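PDB 5L9S: ABC transporter, substrate binding protein (Mannopine) from Agrobacterium fabrum, which serves as the periplasmic substrate-binding component of an ABC transporter, probably capturing the opine mannopine for import into the cell. Local coordinates for residues A[8-13]-A[39-44]; A[107-112]-A[210-215]; A[138-143]-A[179-184]; A[144-149]-A[188-193]; A[232-237]-A[303-308]. One frame throughout, in Å; residues are numbered along the deposited sequence.

Contact 1 (A[8-13]-A[39-44])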
# COMPACT_ATOMS: atom_id res chain seq x y z
N ALA A 8 -14.64 -9.74 4.41
CA ALA A 8 -14.85 -9.18 3.07
C ALA A 8 -13.52 -8.72 2.46
O ALA A 8 -12.71 -8.08 3.14
CB ALA A 8 -15.84 -8.04 3.11
N THR A 9 -13.29 -9.10 1.19
CA THR A 9 -12.09 -8.77 0.40
C THR A 9 -12.57 -8.27 -0.98
O THR A 9 -13.78 -8.30 -1.25
CB THR A 9 -11.15 -10.01 0.27
OG1 THR A 9 -11.73 -10.99 -0.60
CG2 THR A 9 -10.77 -10.64 1.60
N THR A 10 -11.62 -7.85 -1.86
CA THR A 10 -11.93 -7.42 -3.23
C THR A 10 -12.20 -8.64 -4.12
O THR A 10 -12.67 -8.48 -5.25
CB THR A 10 -10.86 -6.51 -3.82
OG1 THR A 10 -9.59 -7.18 -3.77
CG2 THR A 10 -10.82 -5.15 -3.16
N GLY A 11 -11.94 -9.84 -3.59
CA GLY A 11 -12.14 -11.11 -4.29
C GLY A 11 -10.99 -11.48 -5.19
O GLY A 11 -9.87 -10.99 -5.01
N GLY A 12 -11.28 -12.36 -6.14
CA GLY A 12 -10.34 -12.83 -7.15
C GLY A 12 -9.03 -13.43 -6.68
O GLY A 12 -9.01 -14.33 -5.84
N THR A 13 -7.93 -12.94 -7.26
CA THR A 13 -6.54 -13.36 -7.03
C THR A 13 -6.10 -13.09 -5.60
O THR A 13 -5.41 -13.92 -5.00
CB THR A 13 -5.64 -12.71 -8.10
OG1 THR A 13 -5.75 -13.50 -9.28
CG2 THR A 13 -4.18 -12.62 -7.68
N GLY A 39 -16.37 -7.83 -3.06
CA GLY A 39 -16.89 -6.53 -3.46
C GLY A 39 -15.79 -5.50 -3.61
O GLY A 39 -14.68 -5.73 -3.13
N THR A 40 -16.09 -4.35 -4.24
CA THR A 40 -15.11 -3.26 -4.38
C THR A 40 -14.94 -2.57 -3.02
O THR A 40 -15.79 -2.74 -2.13
CB THR A 40 -15.49 -2.26 -5.49
OG1 THR A 40 -16.61 -1.46 -5.08
CG2 THR A 40 -15.76 -2.94 -6.84
N ASP A 41 -13.85 -1.81 -2.84
CA ASP A 41 -13.56 -1.07 -1.60
C ASP A 41 -14.69 -0.13 -1.26
O ASP A 41 -15.07 -0.07 -0.09
CB ASP A 41 -12.21 -0.34 -1.66
CG ASP A 41 -11.05 -1.25 -2.02
OD1 ASP A 41 -10.47 -1.86 -1.09
OD2 ASP A 41 -10.73 -1.37 -3.23
N ALA A 42 -15.27 0.57 -2.26
CA ALA A 42 -16.42 1.49 -2.07
C ALA A 42 -17.70 0.75 -1.70
O ALA A 42 -18.46 1.25 -0.86
CB ALA A 42 -16.65 2.35 -3.30
N GLU A 43 -17.95 -0.42 -2.33
CA GLU A 43 -19.11 -1.28 -2.06
C GLU A 43 -19.05 -1.78 -0.62
O GLU A 43 -20.08 -1.78 0.06
CB GLU A 43 -19.09 -2.51 -2.97
CG GLU A 43 -19.83 -2.39 -4.28
CD GLU A 43 -19.78 -3.71 -5.01
OE1 GLU A 43 -20.66 -4.56 -4.75
OE2 GLU A 43 -18.79 -3.94 -5.74
N LYS A 44 -17.85 -2.25 -0.18
CA LYS A 44 -17.57 -2.77 1.16
C LYS A 44 -17.81 -1.71 2.22
O LYS A 44 -18.55 -1.97 3.17
CB LYS A 44 -16.14 -3.30 1.23
CG LYS A 44 -16.03 -4.79 0.97
CD LYS A 44 -14.81 -5.14 0.15
CE LYS A 44 -13.50 -4.87 0.82
NZ LYS A 44 -12.55 -4.21 -0.13

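Contact 2 (A[107-112]-A[210-215])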
# COMPACT_ATOMS: atom_id res chain seq x y z
N GLN A 107 -0.72 -6.39 4.38
CA GLN A 107 0.43 -6.34 3.47
C GLN A 107 0.56 -4.92 2.92
O GLN A 107 -0.43 -4.19 2.90
CB GLN A 107 0.28 -7.37 2.33
CG GLN A 107 -1.07 -7.36 1.60
CD GLN A 107 -1.32 -6.27 0.59
OE1 GLN A 107 -2.46 -6.12 0.14
NE2 GLN A 107 -0.32 -5.47 0.20
N SER A 108 1.75 -4.56 2.42
CA SER A 108 1.98 -3.23 1.84
C SER A 108 2.57 -3.29 0.43
O SER A 108 3.26 -4.24 0.06
CB SER A 108 2.80 -2.34 2.77
OG SER A 108 2.16 -2.02 3.98
N THR A 109 2.28 -2.29 -0.35
CA THR A 109 2.70 -2.23 -1.71
C THR A 109 3.52 -0.96 -1.88
O THR A 109 3.33 0.01 -1.13
CB THR A 109 1.45 -2.44 -2.61
OG1 THR A 109 1.23 -3.85 -2.66
CG2 THR A 109 1.64 -1.98 -4.03
N SER A 110 4.46 -0.98 -2.81
CA SER A 110 5.33 0.14 -3.06
C SER A 110 4.95 0.93 -4.31
O SER A 110 4.46 0.37 -5.30
CB SER A 110 6.78 -0.31 -3.14
OG SER A 110 7.26 -0.82 -1.91
N THR A 111 5.17 2.24 -4.24
CA THR A 111 5.03 3.19 -5.34
C THR A 111 6.42 3.80 -5.31
O THR A 111 6.85 4.34 -4.30
CB THR A 111 3.89 4.22 -5.14
OG1 THR A 111 2.65 3.55 -4.88
CG2 THR A 111 3.67 5.07 -6.37
N LEU A 112 7.18 3.59 -6.37
CA LEU A 112 8.56 4.02 -6.38
C LEU A 112 9.01 4.57 -7.72
O LEU A 112 8.26 4.58 -8.70
CB LEU A 112 9.50 2.85 -5.95
CG LEU A 112 9.20 1.40 -6.38
CD1 LEU A 112 9.10 1.23 -7.91
CD2 LEU A 112 10.25 0.51 -5.86
N TRP A 210 3.87 1.69 -9.79
CA TRP A 210 3.74 0.69 -8.74
C TRP A 210 4.80 -0.39 -8.94
O TRP A 210 5.01 -0.84 -10.08
CB TRP A 210 2.34 0.03 -8.75
CG TRP A 210 1.16 0.90 -8.43
CD1 TRP A 210 1.05 1.82 -7.43
CD2 TRP A 210 -0.13 0.85 -9.07
NE1 TRP A 210 -0.19 2.43 -7.47
CE2 TRP A 210 -0.94 1.83 -8.45
CE3 TRP A 210 -0.67 0.10 -10.14
CZ2 TRP A 210 -2.27 2.05 -8.83
CZ3 TRP A 210 -2.00 0.31 -10.50
CH2 TRP A 210 -2.77 1.29 -9.87
N LEU A 211 5.43 -0.86 -7.85
CA LEU A 211 6.39 -1.97 -7.90
C LEU A 211 5.82 -3.22 -8.59
O LEU A 211 6.53 -3.86 -9.35
CB LEU A 211 6.93 -2.32 -6.51
CG LEU A 211 8.06 -3.37 -6.41
CD1 LEU A 211 9.19 -3.10 -7.40
CD2 LEU A 211 8.59 -3.46 -5.01
N THR A 212 4.53 -3.50 -8.39
CA THR A 212 3.80 -4.62 -9.01
C THR A 212 3.89 -4.57 -10.54
O THR A 212 4.18 -5.59 -11.18
CB THR A 212 2.35 -4.64 -8.47
OG1 THR A 212 2.41 -5.09 -7.12
CG2 THR A 212 1.42 -5.57 -9.25
N ARG A 213 3.66 -3.37 -11.11
CA ARG A 213 3.71 -3.15 -12.56
C ARG A 213 5.15 -3.11 -13.10
O ARG A 213 5.37 -3.55 -14.22
CB ARG A 213 2.88 -1.91 -12.99
CG ARG A 213 1.43 -1.82 -12.47
CD ARG A 213 0.65 -3.13 -12.50
NE ARG A 213 -0.06 -3.36 -13.76
CZ ARG A 213 -1.37 -3.26 -13.94
NH1 ARG A 213 -1.91 -3.52 -15.12
NH2 ARG A 213 -2.17 -2.96 -12.92
N ALA A 214 6.13 -2.64 -12.29
CA ALA A 214 7.55 -2.63 -12.65
C ALA A 214 8.08 -4.06 -12.71
O ALA A 214 8.83 -4.39 -13.62
CB ALA A 214 8.34 -1.80 -11.65
N LYS A 215 7.68 -4.90 -11.75
CA LYS A 215 8.00 -6.33 -11.64
C LYS A 215 7.53 -7.08 -12.86
O LYS A 215 8.27 -7.91 -13.39
CB LYS A 215 7.28 -6.94 -10.44
CG LYS A 215 8.13 -7.13 -9.22
CD LYS A 215 7.44 -8.12 -8.27
CE LYS A 215 7.83 -7.91 -6.84
NZ LYS A 215 7.26 -6.68 -6.21

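Contact 3 (A[138-143]-A[179-184])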
# COMPACT_ATOMS: atom_id res chain seq x y z
N GLY A 138 15.08 12.48 -20.84
CA GLY A 138 13.91 11.69 -21.21
C GLY A 138 12.60 12.22 -20.66
O GLY A 138 12.56 13.22 -19.92
N ALA A 139 11.53 11.52 -21.00
CA ALA A 139 10.18 11.86 -20.58
C ALA A 139 9.89 11.27 -19.19
O ALA A 139 10.31 10.14 -18.90
CB ALA A 139 9.21 11.31 -21.61
N ARG A 140 9.21 12.07 -18.31
CA ARG A 140 8.82 11.60 -16.98
C ARG A 140 7.37 11.11 -17.00
O ARG A 140 6.61 11.40 -17.92
CB ARG A 140 9.01 12.65 -15.84
CG ARG A 140 10.27 13.51 -15.80
CD ARG A 140 11.51 12.84 -15.28
NE ARG A 140 12.40 12.61 -16.40
CZ ARG A 140 13.73 12.64 -16.40
NH1 ARG A 140 14.39 12.90 -15.28
NH2 ARG A 140 14.40 12.43 -17.51
N SER A 141 6.99 10.37 -15.98
CA SER A 141 5.64 9.84 -15.80
C SER A 141 5.27 9.85 -14.33
O SER A 141 6.07 9.46 -13.48
CB SER A 141 5.52 8.44 -16.38
OG SER A 141 4.25 7.88 -16.10
N PHE A 142 4.06 10.34 -14.03
CA PHE A 142 3.54 10.35 -12.66
C PHE A 142 2.12 9.89 -12.72
O PHE A 142 1.46 10.17 -13.71
CB PHE A 142 3.53 11.78 -12.08
CG PHE A 142 4.80 12.28 -11.46
CD1 PHE A 142 5.26 11.76 -10.25
CD2 PHE A 142 5.52 13.31 -12.05
CE1 PHE A 142 6.44 12.24 -9.67
CE2 PHE A 142 6.70 13.78 -11.48
CZ PHE A 142 7.15 13.25 -10.28
N PRO A 143 1.57 9.25 -11.65
CA PRO A 143 0.14 8.92 -11.67
C PRO A 143 -0.73 10.17 -11.63
O PRO A 143 -0.35 11.21 -11.08
CB PRO A 143 -0.07 8.08 -10.42
CG PRO A 143 1.04 8.41 -9.52
CD PRO A 143 2.20 8.84 -10.37
N ASP A 179 6.16 22.31 -10.95
CA ASP A 179 6.14 23.23 -12.10
C ASP A 179 7.45 23.17 -12.90
O ASP A 179 7.41 23.25 -14.13
CB ASP A 179 5.79 24.68 -11.66
CG ASP A 179 4.33 24.96 -11.31
OD1 ASP A 179 3.43 24.55 -12.09
OD2 ASP A 179 4.08 25.68 -10.30
N GLU A 180 8.60 22.98 -12.21
CA GLU A 180 9.93 22.86 -12.82
C GLU A 180 10.01 21.64 -13.74
O GLU A 180 10.72 21.68 -14.75
CB GLU A 180 11.03 22.71 -11.76
CG GLU A 180 11.20 23.88 -10.82
CD GLU A 180 12.33 23.71 -9.82
OE1 GLU A 180 12.35 24.48 -8.82
OE2 GLU A 180 13.19 22.82 -10.01
N LEU A 181 9.31 20.56 -13.37
CA LEU A 181 9.33 19.29 -14.09
C LEU A 181 8.19 19.08 -15.09
O LEU A 181 8.38 18.35 -16.06
CB LEU A 181 9.35 18.13 -13.07
CG LEU A 181 9.80 16.76 -13.57
CD1 LEU A 181 11.25 16.78 -14.08
CD2 LEU A 181 9.63 15.72 -12.48
N ARG A 182 7.01 19.70 -14.84
CA ARG A 182 5.72 19.55 -15.54
C ARG A 182 5.81 19.46 -17.10
O ARG A 182 5.04 18.68 -17.67
CB ARG A 182 4.71 20.62 -15.05
CG ARG A 182 4.20 21.67 -16.05
CD ARG A 182 2.80 22.14 -15.69
NE ARG A 182 1.78 21.12 -15.97
CZ ARG A 182 0.51 21.18 -15.57
NH1 ARG A 182 0.08 22.21 -14.85
NH2 ARG A 182 -0.33 20.19 -15.87
N ASP A 183 6.76 20.19 -17.77
CA ASP A 183 6.94 20.15 -19.23
C ASP A 183 7.53 18.82 -19.75
O ASP A 183 7.28 18.43 -20.89
CB ASP A 183 7.80 21.34 -19.70
CG ASP A 183 7.23 22.10 -20.89
OD1 ASP A 183 6.12 21.76 -21.35
OD2 ASP A 183 7.90 23.05 -21.36
N SER A 184 8.30 18.14 -18.89
CA SER A 184 8.93 16.84 -19.16
C SER A 184 7.99 15.64 -18.94
O SER A 184 8.26 14.55 -19.45
CB SER A 184 10.18 16.69 -18.31
OG SER A 184 11.04 17.80 -18.53

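Contact 4 (A[144-149]-A[188-193])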
# COMPACT_ATOMS: atom_id res chain seq x y z
N ASN A 144 -1.87 10.07 -12.26
CA ASN A 144 -2.87 11.11 -12.26
C ASN A 144 -4.20 10.50 -11.86
O ASN A 144 -5.11 10.29 -12.67
CB ASN A 144 -2.93 11.89 -13.58
CG ASN A 144 -4.09 12.86 -13.66
OD1 ASN A 144 -4.38 13.61 -12.72
ND2 ASN A 144 -4.83 12.78 -14.76
N PHE A 145 -4.24 10.13 -10.59
CA PHE A 145 -5.44 9.68 -9.93
C PHE A 145 -5.70 10.76 -8.88
O PHE A 145 -4.81 11.58 -8.62
CB PHE A 145 -5.38 8.24 -9.38
CG PHE A 145 -4.06 7.68 -8.88
CD1 PHE A 145 -3.36 8.33 -7.86
CD2 PHE A 145 -3.60 6.44 -9.32
CE1 PHE A 145 -2.19 7.77 -7.35
CE2 PHE A 145 -2.43 5.89 -8.80
CZ PHE A 145 -1.74 6.55 -7.81
N ASP A 146 -6.95 10.83 -8.38
CA ASP A 146 -7.49 11.88 -7.52
C ASP A 146 -6.62 12.30 -6.32
O ASP A 146 -6.58 13.51 -6.04
CB ASP A 146 -8.91 11.53 -7.07
CG ASP A 146 -9.92 11.70 -8.19
OD1 ASP A 146 -9.99 12.82 -8.78
OD2 ASP A 146 -10.65 10.73 -8.49
N ASP A 147 -5.89 11.40 -5.63
CA ASP A 147 -5.05 11.92 -4.55
C ASP A 147 -3.60 12.06 -5.00
O ASP A 147 -2.96 11.07 -5.36
CB ASP A 147 -5.17 11.15 -3.21
CG ASP A 147 -4.71 11.93 -1.96
OD1 ASP A 147 -3.66 12.60 -2.02
OD2 ASP A 147 -5.37 11.80 -0.90
N PRO A 148 -3.06 13.31 -4.94
CA PRO A 148 -1.68 13.54 -5.37
C PRO A 148 -0.59 13.48 -4.28
O PRO A 148 0.56 13.85 -4.55
CB PRO A 148 -1.77 14.98 -5.88
CG PRO A 148 -2.72 15.63 -4.91
CD PRO A 148 -3.72 14.58 -4.56
N TRP A 149 -0.94 13.11 -3.05
CA TRP A 149 -0.00 13.20 -1.93
C TRP A 149 1.39 12.60 -2.20
O TRP A 149 2.39 13.19 -1.77
CB TRP A 149 -0.61 12.67 -0.61
CG TRP A 149 -0.69 11.18 -0.46
CD1 TRP A 149 -1.76 10.37 -0.73
CD2 TRP A 149 0.35 10.32 0.05
NE1 TRP A 149 -1.46 9.06 -0.43
CE2 TRP A 149 -0.17 9.00 0.06
CE3 TRP A 149 1.67 10.53 0.49
CZ2 TRP A 149 0.57 7.92 0.54
CZ3 TRP A 149 2.40 9.45 0.96
CH2 TRP A 149 1.84 8.17 1.01
N TRP A 188 0.70 10.87 -17.78
CA TRP A 188 -0.04 11.06 -16.54
C TRP A 188 -0.96 9.85 -16.46
O TRP A 188 -2.11 9.91 -16.91
CB TRP A 188 -0.84 12.36 -16.57
CG TRP A 188 -0.01 13.60 -16.46
CD1 TRP A 188 0.22 14.51 -17.44
CD2 TRP A 188 0.63 14.10 -15.27
NE1 TRP A 188 0.98 15.55 -16.94
CE2 TRP A 188 1.22 15.33 -15.61
CE3 TRP A 188 0.72 13.65 -13.94
CZ2 TRP A 188 1.95 16.10 -14.69
CZ3 TRP A 188 1.42 14.42 -13.02
CH2 TRP A 188 2.03 15.62 -13.40
N TRP A 189 -0.42 8.73 -16.00
CA TRP A 189 -1.15 7.46 -15.94
C TRP A 189 -2.26 7.41 -14.87
O TRP A 189 -2.04 7.73 -13.70
CB TRP A 189 -0.20 6.25 -15.82
CG TRP A 189 0.62 6.16 -14.55
CD1 TRP A 189 1.90 6.61 -14.38
CD2 TRP A 189 0.29 5.44 -13.35
NE1 TRP A 189 2.38 6.23 -13.16
CE2 TRP A 189 1.41 5.53 -12.49
CE3 TRP A 189 -0.86 4.77 -12.90
CZ2 TRP A 189 1.41 4.97 -11.20
CZ3 TRP A 189 -0.85 4.20 -11.63
CH2 TRP A 189 0.27 4.31 -10.80
N ARG A 190 -3.44 6.96 -15.27
CA ARG A 190 -4.56 6.84 -14.34
C ARG A 190 -4.69 5.39 -13.85
O ARG A 190 -5.09 5.16 -12.70
CB ARG A 190 -5.86 7.38 -14.97
CG ARG A 190 -6.94 7.66 -13.94
CD ARG A 190 -7.84 8.83 -14.29
NE ARG A 190 -8.06 9.69 -13.12
CZ ARG A 190 -8.83 9.37 -12.08
NH1 ARG A 190 -9.46 8.20 -12.04
NH2 ARG A 190 -8.96 10.21 -11.07
N THR A 191 -4.26 4.44 -14.69
CA THR A 191 -4.28 2.99 -14.48
C THR A 191 -2.85 2.41 -14.54
O THR A 191 -1.98 2.97 -15.21
CB THR A 191 -5.16 2.39 -15.62
OG1 THR A 191 -6.47 2.94 -15.54
CG2 THR A 191 -5.28 0.89 -15.59
N GLY A 192 -2.67 1.25 -13.90
CA GLY A 192 -1.43 0.48 -13.96
C GLY A 192 -1.15 0.03 -15.38
O GLY A 192 0.00 0.08 -15.83
N ASP A 193 -2.21 -0.33 -16.13
CA ASP A 193 -2.11 -0.74 -17.54
C ASP A 193 -1.49 0.35 -18.41
O ASP A 193 -0.61 0.03 -19.20
CB ASP A 193 -3.47 -1.20 -18.11
CG ASP A 193 -4.02 -2.47 -17.47
OD1 ASP A 193 -3.31 -3.51 -17.51
OD2 ASP A 193 -5.18 -2.44 -16.99

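Contact 5 (A[232-237]-A[303-308])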
# COMPACT_ATOMS: atom_id res chain seq x y z
N PHE A 232 7.26 4.81 -1.57
CA PHE A 232 6.09 4.94 -0.72
C PHE A 232 5.48 3.56 -0.44
O PHE A 232 4.99 2.89 -1.36
CB PHE A 232 5.08 5.94 -1.32
CG PHE A 232 5.70 7.29 -1.61
CD1 PHE A 232 5.80 8.26 -0.61
CD2 PHE A 232 6.17 7.60 -2.88
CE1 PHE A 232 6.40 9.50 -0.87
CE2 PHE A 232 6.76 8.85 -3.14
CZ PHE A 232 6.88 9.78 -2.13
N LEU A 233 5.55 3.11 0.83
CA LEU A 233 5.00 1.82 1.26
C LEU A 233 3.65 2.00 1.88
O LEU A 233 3.54 2.50 2.99
CB LEU A 233 5.95 1.10 2.22
CG LEU A 233 5.70 -0.40 2.42
CD1 LEU A 233 6.04 -1.20 1.18
CD2 LEU A 233 6.45 -0.91 3.61
N VAL A 234 2.60 1.68 1.11
CA VAL A 234 1.20 1.87 1.50
C VAL A 234 0.50 0.53 1.41
O VAL A 234 0.58 -0.14 0.38
CB VAL A 234 0.49 2.95 0.62
CG1 VAL A 234 -0.94 3.23 1.10
CG2 VAL A 234 1.28 4.26 0.58
N GLY A 235 -0.21 0.16 2.44
CA GLY A 235 -0.94 -1.10 2.40
C GLY A 235 -2.38 -1.09 2.86
O GLY A 235 -3.04 -0.04 2.94
N ASP A 236 -2.87 -2.30 3.11
CA ASP A 236 -4.22 -2.61 3.54
C ASP A 236 -4.24 -3.02 4.99
O ASP A 236 -3.30 -3.68 5.45
CB ASP A 236 -4.83 -3.76 2.68
CG ASP A 236 -5.22 -3.39 1.25
OD1 ASP A 236 -4.94 -2.24 0.82
OD2 ASP A 236 -5.81 -4.25 0.56
N ARG A 237 -5.31 -2.69 5.67
CA ARG A 237 -5.55 -3.06 7.05
C ARG A 237 -6.73 -4.03 7.17
O ARG A 237 -7.65 -3.96 6.36
CB ARG A 237 -5.76 -1.81 7.93
CG ARG A 237 -4.65 -0.77 7.78
CD ARG A 237 -4.49 0.16 8.95
NE ARG A 237 -3.81 -0.55 10.02
CZ ARG A 237 -2.56 -0.32 10.41
NH1 ARG A 237 -1.86 0.68 9.89
NH2 ARG A 237 -2.02 -1.08 11.35
N ILE A 303 9.25 5.64 2.68
CA ILE A 303 8.33 6.64 3.23
C ILE A 303 7.02 5.92 3.62
O ILE A 303 6.40 5.23 2.81
CB ILE A 303 8.05 7.80 2.22
CG1 ILE A 303 9.35 8.41 1.61
CG2 ILE A 303 7.14 8.86 2.82
CD1 ILE A 303 10.32 8.93 2.52
N VAL A 304 6.61 6.11 4.85
CA VAL A 304 5.38 5.53 5.37
C VAL A 304 4.34 6.64 5.51
O VAL A 304 4.71 7.74 5.94
CB VAL A 304 5.66 4.67 6.63
CG1 VAL A 304 4.59 4.83 7.70
CG2 VAL A 304 5.85 3.20 6.25
N PRO A 305 3.07 6.45 5.07
CA PRO A 305 2.10 7.56 5.13
C PRO A 305 1.72 8.02 6.54
O PRO A 305 1.69 7.21 7.47
CB PRO A 305 0.87 6.97 4.41
CG PRO A 305 0.97 5.50 4.61
CD PRO A 305 2.45 5.23 4.50
N ASP A 306 1.41 9.31 6.67
CA ASP A 306 0.83 9.88 7.89
C ASP A 306 -0.66 9.94 7.52
O ASP A 306 -1.10 10.87 6.84
CB ASP A 306 1.39 11.28 8.21
CG ASP A 306 0.74 12.01 9.40
OD1 ASP A 306 -0.27 11.49 9.95
OD2 ASP A 306 1.25 13.09 9.78
N ALA A 307 -1.42 8.89 7.89
CA ALA A 307 -2.85 8.78 7.59
C ALA A 307 -3.65 9.92 8.19
O ALA A 307 -4.59 10.39 7.55
CB ALA A 307 -3.38 7.44 8.07
N GLN A 308 -3.27 10.40 9.40
CA GLN A 308 -4.00 11.50 10.05
C GLN A 308 -3.97 12.77 9.20
O GLN A 308 -5.03 13.38 9.02
CB GLN A 308 -3.45 11.80 11.45
CG GLN A 308 -4.02 10.92 12.56
CD GLN A 308 -3.43 11.23 13.91
OE1 GLN A 308 -2.53 12.08 14.06
NE2 GLN A 308 -3.89 10.52 14.93

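Contact 1 (A[8-13]-A[39-44])
A loop-to-loop backbone contact at the C-terminal ends of the parallel strands 4-9 and 33-38 brings Thr9 and Thr10 against Gly39 and Lys44, where the chain turns into helices 12-30 and 41-53. It joins the two loops that follow the strands of a beta-alpha-beta crossover. Gly39 N donates to Thr9 O over 3.2 Å, lying in the carbonyl plane but with a bent N-H...O angle of 137°. Beside it the CA-H of Thr10 points almost straight at Gly39 O, with Thr10 CA and Gly39 O 3.2 Å apart, so the two backbones are joined by reciprocal contacts.

The bent chain of Lys44 reaches back over the end of strand 4-9. Lys44 CG packs on Ala8 CB at 3.9 Å, and Lys44 CD lies 3.6 Å from Thr9 O. Lys44 NZ ends 3.6 Å from Thr10 CG2. Thr10 turns that methyl across the contact because CG2 stands anti to its carbonyl carbon. Asp41, three residues earlier in the same helix, holds the ammonium through a salt bridge, Asp41 OD1 to Lys44 NZ 3.3 Å.

Helix 41-53 opens with a capping box: Glu43 N donates to Thr40 OG1, and Thr40 N to Glu43 OE2. Strand 61-65 lies alongside strand 4-9, bonding the backbone of Ala8 and offering Leu63 O to Lys44 NZ in a weak hydrogen bond.

Contact 2 (A[107-112]-A[210-215])
The indole of Trp210 presents its edge to strand 103-116: Thr111 OG1 lies in the ring plane, 3.5 Å from Trp210 CD1, and Ser110 O also sits near that plane. Beyond the two segments, Trp189 meets the indole edge-to-face. Thr111 and Trp210 form an antiparallel non-hydrogen-bonded pair, and their side chains run alongside each other on the same face of the sheet.

Just past this pair the chain leaves the sheet for a helix. Leu211 N donates to Ser110 O at 3.0 Å along a nearly straight N-H...O line (168°), although it approaches from above the carbonyl plane. Leu211 then turns its CB onto Ser110 CB, 3.9 Å away, while its CD1 rests 4.1 Å from Leu112 CD2.

The axes of the two short segments cross at 74°, so helix 211-219 starts steeply across the strand. Strand 224-240 borders strand 103-116, its Leu233 packing on Ser110, and Leu211 also touches Trp226 of that strand.

Contact 3 (A[138-143]-A[179-184])
Ser184, Arg140 and Leu181 bury the most surface where the start of strand 140-143 meets the turn that ends helix 171-181 and leads into strand 185-189. Ser184 contributes mainly its backbone: Ser184 O accepts from Arg140 N at 2.9 Å with an N-H...O angle of 165°, the donor standing above the carbonyl plane. The same oxygen also receives a CA-H contact from Ala139, and Ser184 CB lies 4.1 Å from Arg140 CG.

Leu181 comes in at about a right angle to both Arg140 and Phe142, and its two methyls divide the work. Leu181 CD1 packs 3.8 Å from Arg140 CG, on the aliphatic part of that side chain, whereas Leu181 CD2 meets the rim of the phenyl ring near its plane, 3.7 Å from Phe142 CE2. With Leu181 CG anti to its own backbone N (chi1 -162°), the branch is carried over to these two neighbours.

Bends at chi2 and chi3 fold Arg140 back, and Arg140 NH2 reaches Gly138 O at 3.1 Å. Phe136 O is a further acceptor for NH2, and Met130 O accepts from NH1. The guanidinium is therefore gripped by backbone carbonyls, whose dipoles probably help to offset its buried charge, while its methylenes and Leu181 supply the apolar half of the join.

Contact 4 (A[144-149]-A[188-193])
Asn144, Phe145 and Asp146 pack against Trp189 and Arg190 where the loop after strand 140-143 meets the last residues of strand 185-189 and the turn after it; these parallel strands are linked by a beta-alpha-beta crossover through helices 149-158 and 171-181. The strand pairing is prolonged by Asn144 N, which donates to Trp189 O at 2.8 Å, and Asn144 CB packs on Trp188 CB.

Arg190 follows the loop from base to tip. Arg190 CB lies beside Asn144 O, and Arg190 CG, anti to the backbone N (chi1 -163°), closes to 3.4 Å of that oxygen of Asn144. CD stays beside the same carbonyl, and Arg190 NE comes within 3.0 Å of Asn144 O. The flat guanidinium then passes with one face over Phe145 CA. At the tip, Arg190 NH2 forms a salt bridge with Asp146 OD2 at 3.1 Å, a weak hydrogen bond. The carboxylate lies at the guanidinium edge, the two planes turned 68° apart, and NH2 alone bonds it, through OD2.

On the Trp189 side, Phe145 points the edge of its ring at the face of the Trp189 six-membered ring in an offset T-shaped pair, centroids 5.4 Å apart and planes at 87°. The indole is fixed from beyond the loop by Trp189 NE1 donating to Gln208 O. Phe145 CE2 sits astride one ring bond, 3.7 Å from both Trp189 CZ3 and Trp189 CH2.

Contact 5 (A[232-237]-A[303-308])
Phe232 overlaps Ile303 through the CD1 and CE1 atoms of its ring, the two side chains running alongside each other and pointing the same way. Phe232 CD1 approaches Ile303 CB to 3.6 Å and Ile303 CG2 to 3.7 Å, and Phe232 CE1 continues the contact over the same methyl. With Ile303 CG2 anti to its backbone N, this branch is left against the phenyl ring.

A single bridge between the backbones accompanies the packing. Leu233 N donates to Ile303 O at 3.0 Å, nearly along the C=O axis and with an N-H...O angle of 162°, and the CA-H of Phe232 leans on the same oxygen. One carbonyl thus serves two neighbouring residues of the strand. The pairing does not continue: two residues on comes Pro305, which has no amide hydrogen to give. Pro305 CD instead lies 3.3 Å from Leu233 O, the next strand carbonyl, and 4.2 Å from Val234 CG2.

Trp149, at the start of helix 149-158, packs on Val234 and Pro305. Past the proline, Asp306 caps the start of helix 307-325, its OD1 taking a weak bond from Trp309 N. Strand 224-240 pairs with strands 61-65 and 103-116 near the middle of the molecule, an arrangement consistent with the hinge between the two lobes of a periplasmic binding protein.

In the fold
All five contacts reach a single connected set of strands that appears to extend through both lobes. Contact 1 comes first along the chain and lies in the lobe built on strands 4-9, 33-38 and 61-65; contact 3, its centre about 33 Å away, belongs to the other. Contact 2 spans a long excursion that holds contacts 3 and 4, whose segments alternate along the chain around the neighbouring parallel strands 140-143 and 185-189. Contact 4 is tied to contact 2 by the Asp193-Arg213 salt bridge. Contact 5 follows last; its strand 224-240 adjoins strand 103-116 of contact 2, the centres about 13 Å apart. These long strands connect the lobes, consistent with hinge movement from this open, unliganded state.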